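Local structure of Serine/threonine protein phosphatase Stp1 (Streptococcus agalactiae, 2PK0) at residues A[116-130]-A[180-194]. The protein removes phosphate from phosphoserine and phosphothreonine residues of proteins, as a metal-dependent PP2C-family phosphatase that binds magnesium ions. Residues are numbered along the deposited sequence; the frame is centred on the assembly and turned at random.
Sequences IIFAHVGDSRIGIVR and DLGVHLLEEGDYLVV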
loop_
_atom_site.group_PDB
_atom_site.type_symbol
_atom_site.label_atom_id
_atom_site.label_comp_id
_atom_site.label_asym_id
_atom_site.label_seq_id
_atom_site.Cartn_x
_atom_site.Cartn_y
_atom_site.Cartn_z
ATOM N N ILE A 116 -11.196 -8.383 -4.566
ATOM C CA ILE A 116 -9.835 -8.204 -4.108
ATOM C C ILE A 116 -9.735 -8.759 -2.694
ATOM O O ILE A 116 -10.716 -8.767 -1.949
ATOM C CB ILE A 116 -9.389 -6.719 -4.080
ATOM C CG1 ILE A 116 -10.425 -5.856 -3.381
ATOM C CG2 ILE A 116 -9.189 -6.182 -5.476
ATOM C CD1 ILE A 116 -9.854 -4.617 -2.800
ATOM N N ILE A 117 -8.548 -9.247 -2.350
ATOM C CA ILE A 117 -8.204 -9.478 -0.971
ATOM C C ILE A 117 -6.863 -8.794 -0.657
ATOM O O ILE A 117 -5.879 -8.936 -1.392
ATOM C CB ILE A 117 -8.202 -10.980 -0.588
ATOM C CG1 ILE A 117 -7.761 -11.159 0.877
ATOM C CG2 ILE A 117 -7.323 -11.770 -1.525
ATOM C CD1 ILE A 117 -8.120 -12.504 1.488
ATOM N N PHE A 118 -6.831 -8.027 0.425
ATOM C CA PHE A 118 -5.611 -7.370 0.777
ATOM C C PHE A 118 -5.066 -7.760 2.139
ATOM O O PHE A 118 -5.813 -8.149 3.023
ATOM C CB PHE A 118 -5.759 -5.846 0.654
ATOM C CG PHE A 118 -6.723 -5.226 1.639
ATOM C CD1 PHE A 118 -6.314 -4.873 2.933
ATOM C CD2 PHE A 118 -8.029 -4.947 1.265
ATOM C CE1 PHE A 118 -7.190 -4.287 3.832
ATOM C CE2 PHE A 118 -8.923 -4.352 2.172
ATOM C CZ PHE A 118 -8.504 -4.026 3.445
ATOM N N ALA A 119 -3.752 -7.620 2.284
ATOM C CA ALA A 119 -3.081 -7.611 3.574
ATOM C C ALA A 119 -2.443 -6.232 3.738
ATOM O O ALA A 119 -1.890 -5.701 2.774
ATOM C CB ALA A 119 -2.021 -8.690 3.628
ATOM N N HIS A 120 -2.483 -5.680 4.955
ATOM C CA HIS A 120 -2.094 -4.280 5.206
ATOM C C HIS A 120 -1.354 -4.109 6.535
ATOM O O HIS A 120 -1.816 -4.584 7.552
ATOM C CB HIS A 120 -3.349 -3.403 5.168
ATOM C CG HIS A 120 -3.276 -2.177 6.020
ATOM N ND1 HIS A 120 -2.432 -1.123 5.741
ATOM C CD2 HIS A 120 -3.976 -1.819 7.123
ATOM C CE1 HIS A 120 -2.608 -0.175 6.645
ATOM N NE2 HIS A 120 -3.534 -0.573 7.496
ATOM N N VAL A 121 -0.196 -3.446 6.499
ATOM C CA VAL A 121 0.680 -3.237 7.647
ATOM C C VAL A 121 1.309 -1.849 7.515
ATOM O O VAL A 121 2.049 -1.618 6.574
ATOM C CB VAL A 121 1.886 -4.226 7.641
ATOM C CG1 VAL A 121 2.836 -3.938 8.823
ATOM C CG2 VAL A 121 1.444 -5.662 7.683
ATOM N N GLY A 122 1.032 -0.930 8.436
ATOM C CA GLY A 122 1.609 0.406 8.363
ATOM C C GLY A 122 0.627 1.536 8.118
ATOM O O GLY A 122 -0.545 1.456 8.503
ATOM N N ASP A 123 1.114 2.602 7.487
ATOM C CA ASP A 123 0.292 3.775 7.187
ATOM C C ASP A 123 0.112 4.013 5.686
ATOM O O ASP A 123 -0.294 5.091 5.251
ATOM C CB ASP A 123 0.837 5.038 7.875
ATOM C CG ASP A 123 2.255 5.385 7.453
ATOM O OD1 ASP A 123 2.914 4.556 6.777
ATOM O OD2 ASP A 123 2.721 6.498 7.805
ATOM N N SER A 124 0.430 3.004 4.892
ATOM C CA SER A 124 0.055 3.018 3.492
ATOM C C SER A 124 -1.460 2.799 3.406
ATOM O O SER A 124 -2.096 2.372 4.371
ATOM C CB SER A 124 0.819 1.945 2.728
ATOM O OG SER A 124 2.184 2.274 2.593
ATOM N N ARG A 125 -2.069 3.136 2.283
ATOM C CA ARG A 125 -3.518 3.098 2.237
ATOM C C ARG A 125 -4.057 2.419 1.010
ATOM O O ARG A 125 -3.365 2.303 -0.013
ATOM C CB ARG A 125 -4.089 4.496 2.305
ATOM C CG ARG A 125 -3.749 5.212 3.560
ATOM C CD ARG A 125 -4.739 6.260 3.827
ATOM N NE ARG A 125 -4.434 6.929 5.074
ATOM C CZ ARG A 125 -4.799 8.171 5.330
ATOM N NH1 ARG A 125 -5.467 8.841 4.404
ATOM N NH2 ARG A 125 -4.472 8.742 6.484
ATOM N N ILE A 126 -5.297 1.943 1.148
ATOM C CA ILE A 126 -6.076 1.371 0.063
ATOM C C ILE A 126 -7.460 1.995 0.089
ATOM O O ILE A 126 -8.113 2.041 1.148
ATOM C CB ILE A 126 -6.244 -0.133 0.220
ATOM C CG1 ILE A 126 -4.886 -0.827 0.231
ATOM C CG2 ILE A 126 -7.114 -0.698 -0.884
ATOM C CD1 ILE A 126 -4.994 -2.265 0.611
ATOM N N GLY A 127 -7.904 2.485 -1.067
ATOM C CA GLY A 127 -9.240 3.025 -1.178
ATOM C C GLY A 127 -9.956 2.644 -2.455
ATOM O O GLY A 127 -9.345 2.188 -3.409
ATOM N N ILE A 128 -11.264 2.828 -2.471
ATOM C CA ILE A 128 -12.024 2.649 -3.691
ATOM C C ILE A 128 -12.661 3.971 -4.039
ATOM O O ILE A 128 -13.204 4.651 -3.174
ATOM C CB ILE A 128 -13.126 1.560 -3.550
ATOM C CG1 ILE A 128 -12.508 0.168 -3.495
ATOM C CG2 ILE A 128 -14.127 1.615 -4.713
ATOM C CD1 ILE A 128 -13.456 -0.848 -2.982
ATOM N N VAL A 129 -12.553 4.351 -5.301
ATOM C CA VAL A 129 -13.295 5.494 -5.811
ATOM C C VAL A 129 -14.487 5.027 -6.656
ATOM O O VAL A 129 -14.312 4.358 -7.674
ATOM C CB VAL A 129 -12.364 6.432 -6.588
ATOM C CG1 VAL A 129 -13.153 7.552 -7.280
ATOM C CG2 VAL A 129 -11.302 6.983 -5.638
ATOM N N ARG A 130 -15.694 5.356 -6.206
ATOM C CA ARG A 130 -16.951 4.979 -6.896
ATOM C C ARG A 130 -17.849 6.197 -7.006
ATOM O O ARG A 130 -18.031 6.917 -6.015
ATOM C CB ARG A 130 -17.686 3.890 -6.107
ATOM C CG ARG A 130 -18.983 3.360 -6.703
ATOM C CD ARG A 130 -19.464 2.132 -5.918
ATOM N NE ARG A 130 -18.426 1.102 -5.903
ATOM C CZ ARG A 130 -18.217 0.222 -4.920
ATOM N NH1 ARG A 130 -18.974 0.226 -3.829
ATOM N NH2 ARG A 130 -17.222 -0.654 -5.028
ATOM N N ASP A 180 -3.857 -6.330 8.735
ATOM C CA ASP A 180 -5.304 -6.294 8.565
ATOM C C ASP A 180 -5.611 -6.933 7.237
ATOM O O ASP A 180 -4.970 -6.615 6.251
ATOM C CB ASP A 180 -5.828 -4.861 8.522
ATOM C CG ASP A 180 -5.716 -4.147 9.843
ATOM O OD1 ASP A 180 -5.655 -4.829 10.889
ATOM O OD2 ASP A 180 -5.696 -2.891 9.826
ATOM N N LEU A 181 -6.595 -7.820 7.201
ATOM C CA LEU A 181 -7.041 -8.388 5.944
ATOM C C LEU A 181 -8.423 -7.888 5.576
ATOM O O LEU A 181 -9.178 -7.480 6.443
ATOM C CB LEU A 181 -7.065 -9.900 6.026
ATOM C CG LEU A 181 -5.802 -10.568 6.558
ATOM C CD1 LEU A 181 -6.206 -11.928 7.039
ATOM C CD2 LEU A 181 -4.731 -10.669 5.511
ATOM N N GLY A 182 -8.748 -7.907 4.285
ATOM C CA GLY A 182 -10.095 -7.556 3.845
ATOM C C GLY A 182 -10.457 -8.044 2.450
ATOM O O GLY A 182 -9.662 -7.938 1.513
ATOM N N VAL A 183 -11.663 -8.583 2.304
ATOM C CA VAL A 183 -12.165 -8.948 0.989
ATOM C C VAL A 183 -13.212 -7.930 0.573
ATOM O O VAL A 183 -14.087 -7.576 1.364
ATOM C CB VAL A 183 -12.758 -10.358 0.978
ATOM C CG1 VAL A 183 -13.070 -10.806 -0.433
ATOM C CG2 VAL A 183 -11.789 -11.328 1.598
ATOM N N HIS A 184 -13.098 -7.422 -0.653
ATOM C CA HIS A 184 -14.075 -6.474 -1.186
ATOM C C HIS A 184 -14.421 -6.747 -2.626
ATOM O O HIS A 184 -13.614 -7.278 -3.381
ATOM C CB HIS A 184 -13.540 -5.051 -1.089
ATOM C CG HIS A 184 -13.364 -4.577 0.317
ATOM N ND1 HIS A 184 -14.347 -3.886 0.995
ATOM C CD2 HIS A 184 -12.332 -4.720 1.182
ATOM C CE1 HIS A 184 -13.922 -3.616 2.218
ATOM N NE2 HIS A 184 -12.705 -4.115 2.357
ATOM N N LEU A 185 -15.627 -6.349 -3.012
ATOM C CA LEU A 185 -16.095 -6.474 -4.382
ATOM C C LEU A 185 -15.804 -5.195 -5.152
ATOM O O LEU A 185 -16.077 -4.101 -4.673
ATOM C CB LEU A 185 -17.595 -6.731 -4.364
ATOM C CG LEU A 185 -18.296 -7.007 -5.698
ATOM C CD1 LEU A 185 -17.671 -8.192 -6.403
ATOM C CD2 LEU A 185 -19.767 -7.254 -5.448
ATOM N N LEU A 186 -15.244 -5.323 -6.346
ATOM C CA LEU A 186 -15.068 -4.157 -7.211
ATOM C C LEU A 186 -16.186 -4.092 -8.253
ATOM O O LEU A 186 -16.452 -5.074 -8.948
ATOM C CB LEU A 186 -13.697 -4.191 -7.905
ATOM C CG LEU A 186 -12.522 -3.350 -7.365
ATOM C CD1 LEU A 186 -12.491 -3.250 -5.840
ATOM C CD2 LEU A 186 -11.184 -3.868 -7.905
ATOM N N GLU A 187 -16.844 -2.939 -8.350
ATOM C CA GLU A 187 -17.911 -2.722 -9.330
ATOM C C GLU A 187 -17.369 -2.108 -10.621
ATOM O O GLU A 187 -16.263 -1.582 -10.642
ATOM C CB GLU A 187 -19.000 -1.835 -8.725
ATOM C CG GLU A 187 -20.123 -2.628 -8.063
ATOM C CD GLU A 187 -20.713 -1.948 -6.849
ATOM O OE1 GLU A 187 -21.363 -0.883 -6.996
ATOM O OE2 GLU A 187 -20.523 -2.497 -5.743
ATOM N N GLU A 188 -18.145 -2.189 -11.698
ATOM C CA GLU A 188 -17.755 -1.596 -12.977
ATOM C C GLU A 188 -17.604 -0.087 -12.849
ATOM O O GLU A 188 -18.490 0.582 -12.337
ATOM C CB GLU A 188 -18.786 -1.934 -14.060
ATOM C CG GLU A 188 -18.512 -3.250 -14.778
ATOM C CD GLU A 188 -19.665 -3.708 -15.676
ATOM O OE1 GLU A 188 -20.588 -2.904 -15.942
ATOM O OE2 GLU A 188 -19.646 -4.879 -16.118
ATOM N N GLY A 189 -16.467 0.438 -13.283
ATOM C CA GLY A 189 -16.195 1.867 -13.162
ATOM C C GLY A 189 -15.410 2.298 -11.931
ATOM O O GLY A 189 -15.015 3.468 -11.832
ATOM N N ASP A 190 -15.187 1.364 -10.997
ATOM C CA ASP A 190 -14.421 1.627 -9.769
ATOM C C ASP A 190 -12.951 1.883 -10.066
ATOM O O ASP A 190 -12.441 1.501 -11.121
ATOM C CB ASP A 190 -14.494 0.433 -8.807
ATOM C CG ASP A 190 -15.798 0.362 -8.025
ATOM O OD1 ASP A 190 -16.594 1.316 -8.067
ATOM O OD2 ASP A 190 -16.025 -0.656 -7.341
ATOM N N TYR A 191 -12.279 2.543 -9.132
ATOM C CA TYR A 191 -10.830 2.653 -9.150
ATOM C C TYR A 191 -10.355 2.178 -7.794
ATOM O O TYR A 191 -10.730 2.761 -6.772
ATOM C CB TYR A 191 -10.362 4.101 -9.331
ATOM C CG TYR A 191 -10.712 4.761 -10.659
ATOM C CD1 TYR A 191 -9.840 4.708 -11.732
ATOM C CD2 TYR A 191 -11.903 5.455 -10.820
ATOM C CE1 TYR A 191 -10.145 5.301 -12.930
ATOM C CE2 TYR A 191 -12.222 6.062 -12.022
ATOM C CZ TYR A 191 -11.341 5.973 -13.077
ATOM O OH TYR A 191 -11.657 6.570 -14.276
ATOM N N LEU A 192 -9.563 1.111 -7.770
ATOM C CA LEU A 192 -8.821 0.769 -6.571
ATOM C C LEU A 192 -7.646 1.717 -6.541
ATOM O O LEU A 192 -6.973 1.904 -7.568
ATOM C CB LEU A 192 -8.293 -0.669 -6.621
ATOM C CG LEU A 192 -7.681 -1.183 -5.307
ATOM C CD1 LEU A 192 -8.715 -1.178 -4.183
ATOM C CD2 LEU A 192 -7.106 -2.555 -5.495
ATOM N N VAL A 193 -7.394 2.324 -5.377
ATOM C CA VAL A 193 -6.273 3.222 -5.227
ATOM C C VAL A 193 -5.366 2.734 -4.101
ATOM O O VAL A 193 -5.704 2.820 -2.930
ATOM C CB VAL A 193 -6.736 4.661 -4.939
ATOM C CG1 VAL A 193 -5.528 5.635 -4.895
ATOM C CG2 VAL A 193 -7.745 5.124 -5.974
ATOM N N VAL A 194 -4.209 2.206 -4.458
ATOM C CA VAL A 194 -3.261 1.760 -3.457
ATOM C C VAL A 194 -2.114 2.771 -3.405
ATOM O O VAL A 194 -1.482 3.042 -4.423
ATOM C CB VAL A 194 -2.723 0.348 -3.799
ATOM C CG1 VAL A 194 -1.827 -0.152 -2.691
ATOM C CG2 VAL A 194 -3.869 -0.634 -4.026
HETATM O O HOH W 1 -15.468 5.334 -9.995
#
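Each segment gives one strand to each sheet of the PP2C beta sandwich, so the contact is two antiparallel pairs, with Phe118 facing Gly182 in one sheet and Gly127 facing Val193 in the other. Strand 116-121 pairs with 180-185, and strand 125-130 with 191-194. In the first pair Phe118 N bonds Gly182 O at 3.0 Å and Gly182 N returns a bond to Phe118 O. The ring of Phe118 folds back over this glycine, CG lying between the backbone N and the carbonyl carbon (chi1 66°), and Gly182 CA makes a CH-pi contact with its face. Next along, Phe118 CE2 meets His184 CD2 at 3.6 Å, rim to rim, with the two ring planes only 7° apart. His120 lies beside Asp180, but their polar ends are held elsewhere: His120 ND1 by Glu107 and NE2 by Ser139 O, and Asp180 OD2 by His141, whose ring stacks on His120.

Between the sheets, Ile116 CD1 and Leu192 CD1 meet tip to tip at 3.9 Å, while Ile126 CG2 comes within 3.7 Å of the same Leu192 methyl. Leu186, on the connection between the sheets, sets CD2 against Ile116 CG2 and CD1 against Ile128 CD1.

At the far end Arg130 grips Asp190 side-on, NE to OD1 at 2.8 Å and NH2 to OD2 at 2.6 Å, both oxygens near the guanidinium plane. Glu187 N reaches OD2 from the opposite face of the carboxylate, tying the type II turn 187-190 to the salt bridge. Glu187 OE2 sits over the guanidinium face, 3.7 Å from Arg130 NH1, a long, purely electrostatic pairing. A water donates to both Val129 O and Gly189 O. Two antiparallel sheets packed face to face form the central beta sandwich of the PP2C fold.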